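Side-chain contacts in sensor protein (Geobacter sulfurreducens PCA, PDB 2R78), which probably acts as a sensor histidine kinase that autophosphorylates with ATP in two-component signalling, represented here by one PAS sensory domain: residues Gly23-Asp28 and Leu54-Leu59; Ala70-Ile75 and Gly107-Ile112. All coordinates share one frame; numbering follows the deposited sequence.

Contact 1. Residues Gly23-Asp28 and Leu54-Leu59. With ACT (acetate ion), chain G.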
ATOM      1  N   GLY B  23      -5.512   2.196  -4.418  1.00 18.61           N
ATOM      2  CA  GLY B  23      -4.894   2.534  -5.679  1.00 16.70           C
ATOM      3  C   GLY B  23      -3.477   3.061  -5.483  1.00 16.49           C
ATOM      4  O   GLY B  23      -3.207   3.801  -4.544  1.00 16.21           O
ATOM      5  N   ILE B  24      -2.570   2.669  -6.380  1.00 15.11           N
ATOM      6  CA  ILE B  24      -1.200   3.191  -6.338  1.00 15.39           C
ATOM      7  C   ILE B  24      -0.829   3.578  -7.763  1.00 15.26           C
ATOM      8  O   ILE B  24      -1.081   2.824  -8.696  1.00 15.40           O
ATOM      9  CB  ILE B  24      -0.166   2.160  -5.774  1.00 14.43           C
ATOM     10  CG1 ILE B  24      -0.576   1.641  -4.394  1.00 14.82           C
ATOM     11  CG2 ILE B  24       1.231   2.775  -5.740  1.00 15.05           C
ATOM     12  CD1 ILE B  24       0.253   0.438  -3.892  1.00 16.02           C
ATOM     13  N   PHE B  25      -0.262   4.766  -7.922  1.00 15.15           N
ATOM     14  CA  PHE B  25       0.178   5.228  -9.215  1.00 16.10           C
ATOM     15  C   PHE B  25       1.576   5.833  -9.101  1.00 15.85           C
ATOM     16  O   PHE B  25       1.988   6.291  -8.023  1.00 15.60           O
ATOM     17  CB  PHE B  25      -0.841   6.182  -9.883  1.00 17.24           C
ATOM     18  CG  PHE B  25      -1.129   7.458  -9.120  1.00 17.06           C
ATOM     19  CD1 PHE B  25      -0.383   8.607  -9.342  1.00 20.44           C
ATOM     20  CD2 PHE B  25      -2.188   7.522  -8.216  1.00 19.73           C
ATOM     21  CE1 PHE B  25      -0.683   9.791  -8.653  1.00 19.76           C
ATOM     22  CE2 PHE B  25      -2.485   8.710  -7.535  1.00 19.60           C
ATOM     23  CZ  PHE B  25      -1.717   9.823  -7.741  1.00 19.98           C
ATOM     24  N   ILE B  26       2.308   5.768 -10.200  1.00 15.71           N
ATOM     25  CA  ILE B  26       3.602   6.434 -10.294  1.00 15.28           C
ATOM     26  C   ILE B  26       3.509   7.436 -11.405  1.00 16.31           C
ATOM     27  O   ILE B  26       2.972   7.091 -12.448  1.00 15.42           O
ATOM     28  CB  ILE B  26       4.760   5.452 -10.663  1.00 15.69           C
ATOM     29  CG1 ILE B  26       4.778   4.226  -9.730  1.00 15.30           C
ATOM     30  CG2 ILE B  26       6.100   6.147 -10.617  1.00 16.49           C
ATOM     31  CD1 ILE B  26       4.896   4.510  -8.248  1.00 16.73           C
HETATM   32  N   MSE B  27       4.001   8.661 -11.194  1.00 16.58           N
HETATM   33  CA  MSE B  27       4.105   9.610 -12.314  1.00 18.27           C
HETATM   34  C   MSE B  27       5.457  10.286 -12.324  1.00 17.74           C
HETATM   35  O   MSE B  27       6.166  10.269 -11.327  1.00 17.51           O
HETATM   36  CB  MSE B  27       2.983  10.646 -12.304  1.00 18.17           C
HETATM   37  CG  MSE B  27       2.875  11.441 -11.049  1.00 19.81           C
HETATM   38 SE   MSE B  27       1.239  12.529 -11.123  1.00 26.09          SE
HETATM   39  CE  MSE B  27       0.100  11.461 -12.221  1.00 31.20           C
ATOM     40  N   ASP B  28       5.844  10.840 -13.465  1.00 19.52           N
ATOM     41  CA  ASP B  28       7.103  11.608 -13.511  1.00 19.99           C
ATOM     42  C   ASP B  28       6.837  13.024 -12.997  1.00 21.24           C
ATOM     43  O   ASP B  28       5.701  13.384 -12.674  1.00 21.22           O
ATOM     44  CB  ASP B  28       7.767  11.576 -14.920  1.00 20.40           C
ATOM     45  CG  ASP B  28       6.952  12.282 -16.007  1.00 21.27           C
ATOM     46  OD1 ASP B  28       6.089  13.115 -15.655  1.00 21.01           O
ATOM     47  OD2 ASP B  28       7.202  12.014 -17.222  1.00 20.94           O
ATOM     48  N   LEU B  54      -2.840   9.036 -19.874  1.00 25.43           N
ATOM     49  CA  LEU B  54      -3.337  10.189 -19.114  1.00 24.83           C
ATOM     50  C   LEU B  54      -2.208  10.990 -18.479  1.00 23.16           C
ATOM     51  O   LEU B  54      -1.111  10.481 -18.137  1.00 21.86           O
ATOM     52  CB  LEU B  54      -4.314   9.748 -18.017  1.00 25.39           C
ATOM     53  CG  LEU B  54      -5.688   9.149 -18.357  1.00 26.18           C
ATOM     54  CD1 LEU B  54      -6.341   8.505 -17.154  1.00 29.18           C
ATOM     55  CD2 LEU B  54      -6.616  10.224 -18.924  1.00 28.92           C
ATOM     56  N   ASP B  55      -2.509  12.263 -18.307  1.00 21.09           N
ATOM     57  CA  ASP B  55      -1.701  13.153 -17.537  1.00 20.80           C
ATOM     58  C   ASP B  55      -2.485  13.634 -16.318  1.00 18.61           C
ATOM     59  O   ASP B  55      -3.734  13.690 -16.322  1.00 17.03           O
ATOM     60  CB  ASP B  55      -1.306  14.340 -18.365  1.00 21.37           C
ATOM     61  CG  ASP B  55      -0.409  13.955 -19.531  1.00 24.65           C
ATOM     62  OD1 ASP B  55       0.445  13.048 -19.359  1.00 28.37           O
ATOM     63  OD2 ASP B  55      -0.605  14.548 -20.603  1.00 26.38           O
ATOM     64  N   TRP B  56      -1.700  13.971 -15.301  1.00 17.14           N
ATOM     65  CA  TRP B  56      -2.161  14.475 -14.034  1.00 16.60           C
ATOM     66  C   TRP B  56      -3.130  15.601 -14.270  1.00 16.11           C
ATOM     67  O   TRP B  56      -2.813  16.537 -15.001  1.00 17.01           O
ATOM     68  CB  TRP B  56      -0.979  14.996 -13.245  1.00 17.82           C
ATOM     69  CG  TRP B  56      -1.222  15.640 -11.939  1.00 16.76           C
ATOM     70  CD1 TRP B  56      -0.939  16.918 -11.617  1.00 17.50           C
ATOM     71  CD2 TRP B  56      -1.591  14.989 -10.709  1.00 16.10           C
ATOM     72  NE1 TRP B  56      -1.163  17.132 -10.293  1.00 18.80           N
ATOM     73  CE2 TRP B  56      -1.566  15.963  -9.701  1.00 16.79           C
ATOM     74  CE3 TRP B  56      -1.942  13.678 -10.371  1.00 17.40           C
ATOM     75  CZ2 TRP B  56      -1.882  15.670  -8.363  1.00 17.86           C
ATOM     76  CZ3 TRP B  56      -2.309  13.403  -9.068  1.00 17.96           C
ATOM     77  CH2 TRP B  56      -2.246  14.386  -8.070  1.00 17.29           C
ATOM     78  N   GLY B  57      -4.325  15.455 -13.686  1.00 15.09           N
ATOM     79  CA  GLY B  57      -5.336  16.504 -13.737  1.00 14.63           C
ATOM     80  C   GLY B  57      -6.546  16.248 -14.658  1.00 14.86           C
ATOM     81  O   GLY B  57      -7.620  16.764 -14.459  1.00 15.42           O
ATOM     82  N   VAL B  58      -6.360  15.397 -15.640  1.00 14.69           N
ATOM     83  CA  VAL B  58      -7.418  15.118 -16.600  1.00 14.65           C
ATOM     84  C   VAL B  58      -8.602  14.411 -15.920  1.00 14.50           C
ATOM     85  O   VAL B  58      -9.741  14.841 -16.040  1.00 14.74           O
ATOM     86  CB  VAL B  58      -6.844  14.247 -17.730  1.00 15.64           C
ATOM     87  CG1 VAL B  58      -7.969  13.743 -18.651  1.00 18.04           C
ATOM     88  CG2 VAL B  58      -5.766  15.047 -18.515  1.00 14.90           C
ATOM     89  N   LEU B  59      -8.320  13.369 -15.132  1.00 13.53           N
ATOM     90  CA  LEU B  59      -9.403  12.613 -14.502  1.00 13.97           C
ATOM     91  C   LEU B  59     -10.172  13.484 -13.532  1.00 12.96           C
ATOM     92  O   LEU B  59     -11.369  13.327 -13.411  1.00 14.83           O
ATOM     93  CB  LEU B  59      -8.906  11.393 -13.721  1.00 13.92           C
ATOM     94  CG  LEU B  59      -8.541  10.206 -14.614  1.00 16.94           C
ATOM     95  CD1 LEU B  59      -7.714   9.211 -13.827  1.00 17.80           C
ATOM     96  CD2 LEU B  59      -9.791   9.535 -15.133  1.00 20.18           C
TER
HETATM   97  C   ACT G   3      -5.863  13.433 -11.500  1.00 16.82           C
HETATM   98  O   ACT G   3      -5.064  12.895 -12.311  1.00 17.60           O
HETATM   99  OXT ACT G   3      -6.599  14.352 -11.972  1.00 15.25           O
HETATM  100  CH3 ACT G   3      -5.916  13.002 -10.043  1.00 19.63           C
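Phe25, on the first strand of the PAS sheet, is the first residue of 23-28 to reach the loop 54-59, and it meets Trp56. Its CG lies between the backbone N and the carbonyl carbon (chi1 61°), which carries the ring out toward the indole. There the far end of the phenyl does the touching, with CZ 3.9 Å from Trp56 CZ3. The two side chains run roughly at right angles, and the approach is oblique to both rings.

Two residues on, Met27, a selenomethionine, projects from the same face of the strand and makes a Met-aromatic contact one atom further round the indole's benzo ring. Its SE sits 3.5 Å from Trp56 CE3, and the line to it from the centroid of the six-membered ring leans 41° from the normal. A bend at chi3 (29°) brings the terminal methyl against the tryptophan too, CE lying 3.5 Å from Trp56 CE3.

Trp56 has further partners: its NE1 is hydrogen-bonded to Ser71 OG, and its ring meets that of Trp67. It opens the central pair of a type II turn, closed by Val58 N to Asp55 O (3.2 Å). Gly57, next in the turn, donates its N-H almost straight to acetate O at 3.0 Å; this ion, probably from the crystallisation liquor, is also bound by Ser60 OG and Tyr33 OH.

In the fold, strand 23-27 runs between strands 33-36 and 109-115. Phe25 and Met27 face the loop that leads to helix 67-76, while Ile24 and Ile26 pack against helix 6-19 on the other side of the sheet.

Contact 2. Residues Ala70-Ile75 and Gly107-Ile112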
ATOM      1  N   ALA B  70      -0.378  23.585 -10.501  1.00 15.48           N
ATOM      2  CA  ALA B  70      -0.028  24.117  -9.186  1.00 15.91           C
ATOM      3  C   ALA B  70       0.269  23.013  -8.145  1.00 16.34           C
ATOM      4  O   ALA B  70       1.262  23.082  -7.408  1.00 18.37           O
ATOM      5  CB  ALA B  70      -1.101  25.109  -8.678  1.00 16.41           C
ATOM      6  N   SER B  71      -0.556  21.967  -8.127  1.00 16.00           N
ATOM      7  CA  SER B  71      -0.362  20.861  -7.216  1.00 16.32           C
ATOM      8  C   SER B  71       0.908  20.085  -7.524  1.00 16.10           C
ATOM      9  O   SER B  71       1.652  19.722  -6.618  1.00 17.52           O
ATOM     10  CB  SER B  71      -1.577  19.942  -7.229  1.00 15.40           C
ATOM     11  OG  SER B  71      -1.820  19.390  -8.496  1.00 16.65           O
ATOM     12  N   LEU B  72       1.151  19.843  -8.802  1.00 16.44           N
ATOM     13  CA  LEU B  72       2.371  19.162  -9.243  1.00 17.84           C
ATOM     14  C   LEU B  72       3.602  19.974  -8.777  1.00 17.85           C
ATOM     15  O   LEU B  72       4.528  19.431  -8.184  1.00 18.87           O
ATOM     16  CB  LEU B  72       2.341  19.015 -10.748  1.00 17.37           C
ATOM     17  CG  LEU B  72       3.477  18.234 -11.407  1.00 18.83           C
ATOM     18  CD1 LEU B  72       3.349  16.803 -10.932  1.00 19.90           C
ATOM     19  CD2 LEU B  72       3.338  18.296 -12.931  1.00 20.32           C
ATOM     20  N   ALA B  73       3.583  21.288  -8.990  1.00 18.80           N
ATOM     21  CA  ALA B  73       4.677  22.160  -8.516  1.00 19.89           C
ATOM     22  C   ALA B  73       4.909  22.009  -7.020  1.00 19.97           C
ATOM     23  O   ALA B  73       6.067  21.947  -6.576  1.00 21.89           O
ATOM     24  CB  ALA B  73       4.417  23.624  -8.878  1.00 20.79           C
ATOM     25  N   ARG B  74       3.836  21.907  -6.226  1.00 19.32           N
ATOM     26  CA  ARG B  74       3.992  21.815  -4.784  1.00 20.89           C
ATOM     27  C   ARG B  74       4.660  20.487  -4.412  1.00 20.73           C
ATOM     28  O   ARG B  74       5.532  20.441  -3.525  1.00 21.67           O
ATOM     29  CB  ARG B  74       2.644  21.971  -4.079  1.00 20.73           C
ATOM     30  CG  ARG B  74       2.071  23.391  -4.182  1.00 21.94           C
ATOM     31  CD  ARG B  74       0.843  23.603  -3.312  1.00 24.13           C
ATOM     32  NE  ARG B  74      -0.330  22.973  -3.900  1.00 26.94           N
ATOM     33  CZ  ARG B  74      -1.217  23.561  -4.725  1.00 25.57           C
ATOM     34  NH1 ARG B  74      -2.220  22.841  -5.172  1.00 25.79           N
ATOM     35  NH2 ARG B  74      -1.140  24.837  -5.061  1.00 27.26           N
ATOM     36  N   ILE B  75       4.263  19.417  -5.101  1.00 19.92           N
ATOM     37  CA  ILE B  75       4.817  18.099  -4.813  1.00 20.74           C
ATOM     38  C   ILE B  75       6.300  18.056  -5.141  1.00 21.48           C
ATOM     39  O   ILE B  75       7.098  17.610  -4.315  1.00 22.27           O
ATOM     40  CB  ILE B  75       4.098  16.972  -5.580  1.00 20.16           C
ATOM     41  CG1 ILE B  75       2.633  16.874  -5.160  1.00 19.73           C
ATOM     42  CG2 ILE B  75       4.839  15.614  -5.371  1.00 20.40           C
ATOM     43  CD1 ILE B  75       1.765  16.136  -6.178  1.00 18.97           C
ATOM     44  N   GLY B 107      13.169  11.535  -8.397  1.00 23.70           N
ATOM     45  CA  GLY B 107      12.404  12.584  -9.038  1.00 23.20           C
ATOM     46  C   GLY B 107      10.984  12.217  -9.435  1.00 23.31           C
ATOM     47  O   GLY B 107      10.169  13.121  -9.680  1.00 24.29           O
ATOM     48  N   LYS B 108      10.676  10.920  -9.476  1.00 21.11           N
ATOM     49  CA  LYS B 108       9.319  10.466  -9.707  1.00 21.50           C
ATOM     50  C   LYS B 108       8.452  10.670  -8.465  1.00 19.57           C
ATOM     51  O   LYS B 108       8.939  11.006  -7.374  1.00 19.08           O
ATOM     52  CB  LYS B 108       9.317   9.021 -10.176  1.00 21.99           C
ATOM     53  CG  LYS B 108      10.035   8.860 -11.530  1.00 23.41           C
ATOM     54  CD  LYS B 108      10.300   7.432 -11.900  1.00 23.55           C
ATOM     55  CE  LYS B 108      11.418   7.292 -12.919  1.00 25.51           C
ATOM     56  NZ  LYS B 108      12.638   8.130 -12.642  1.00 28.14           N
ATOM     57  N   ILE B 109       7.151  10.492  -8.671  1.00 17.77           N
ATOM     58  CA  ILE B 109       6.152  10.727  -7.649  1.00 17.25           C
ATOM     59  C   ILE B 109       5.304   9.465  -7.444  1.00 16.98           C
ATOM     60  O   ILE B 109       4.819   8.894  -8.399  1.00 16.03           O
ATOM     61  CB  ILE B 109       5.250  11.926  -8.022  1.00 17.46           C
ATOM     62  CG1 ILE B 109       6.054  13.227  -8.061  1.00 17.88           C
ATOM     63  CG2 ILE B 109       4.119  12.061  -7.007  1.00 15.97           C
ATOM     64  CD1 ILE B 109       5.348  14.337  -8.898  1.00 18.91           C
ATOM     65  N   LEU B 110       5.188   9.051  -6.173  1.00 17.38           N
ATOM     66  CA  LEU B 110       4.323   7.944  -5.750  1.00 17.72           C
ATOM     67  C   LEU B 110       2.989   8.523  -5.308  1.00 16.23           C
ATOM     68  O   LEU B 110       2.938   9.327  -4.394  1.00 15.47           O
ATOM     69  CB  LEU B 110       4.931   7.244  -4.522  1.00 18.00           C
ATOM     70  CG  LEU B 110       4.112   6.148  -3.805  1.00 19.24           C
ATOM     71  CD1 LEU B 110       4.123   4.928  -4.664  1.00 19.98           C
ATOM     72  CD2 LEU B 110       4.686   5.795  -2.422  1.00 20.18           C
ATOM     73  N   GLY B 111       1.905   8.051  -5.899  1.00 15.66           N
ATOM     74  CA  GLY B 111       0.587   8.428  -5.433  1.00 15.63           C
ATOM     75  C   GLY B 111      -0.183   7.245  -4.878  1.00 15.97           C
ATOM     76  O   GLY B 111      -0.040   6.109  -5.353  1.00 14.74           O
ATOM     77  N   ILE B 112      -1.026   7.520  -3.894  1.00 16.12           N
ATOM     78  CA  ILE B 112      -1.948   6.533  -3.352  1.00 17.84           C
ATOM     79  C   ILE B 112      -3.357   7.158  -3.425  1.00 17.74           C
ATOM     80  O   ILE B 112      -3.518   8.338  -3.130  1.00 18.21           O
ATOM     81  CB  ILE B 112      -1.600   6.206  -1.885  1.00 18.47           C
ATOM     82  CG1 ILE B 112      -0.176   5.645  -1.737  1.00 19.39           C
ATOM     83  CG2 ILE B 112      -2.539   5.162  -1.349  1.00 20.01           C
ATOM     84  CD1 ILE B 112       0.342   5.617  -0.258  1.00 20.93           C
TER
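Ile109 reaches from the sheet to Ile75 and Leu72 on helix 67-76, the helix that lies across the antiparallel sheet of this PAS fold just before the chain enters its last three strands. Ile109 gives up most surface here. Its CG1 stands anti to the carbonyl carbon (chi1 -65°), and with chi2 near 160° the chain extends, so the CD1 methyl leads toward the helix.

Ile75 and Ile109 have the closest pair of CA atoms across the contact, 8.0 Å apart. Ile75 presents its CG2 branch: this one methyl is 3.8 Å from Ile109 CG1 and 4.0 Å from Ile109 CG2, and so rests alongside the isoleucine instead of touching a single point. Ile75 also packs on Ala101 of the adjacent strand 94-103 and Leu81 of the edge strand 81-88, which places it over the sheet.

Leu72, about one turn earlier on the helix, adds a second apolar contact. The leucine leaves the helix pointing past the strand, yet with CG anti to the backbone N (chi1 -175°) the branch swings back, and CD1 is the atom that arrives. The same leucine also touches Trp56.

The contact is wholly apolar, made of methyls and methylenes at van der Waals distance. At its centre the CD1 methyl of Ile109 is shared by both helix residues, 3.8 Å from Leu72 CD1 and 3.8 Å from Ile75 CG2.

How the contacts relate
Both contacts are buried, on the side of the sheet that carries helix 67-76 and the loop before it. Contact 1 is the more central, its centre about 5 Å from the chain centre against about 9 Å, and its touching residues are all buried, whereas Leu72 of contact 2 is partly exposed. Contact 1 packs the loop on strand 23-27, contact 2 the helix on adjacent strand 109-115. Probable hydrogen bonds zip these strands together, Phe25 O to Gly111 N and Met27 O to Ile109 N, both 2.8 Å; Met27 also packs on Ile109. The two contacts differ in chemistry: contact 1 uses aromatic rings and selenium, beside a bound acetate, whereas contact 2 is purely aliphatic.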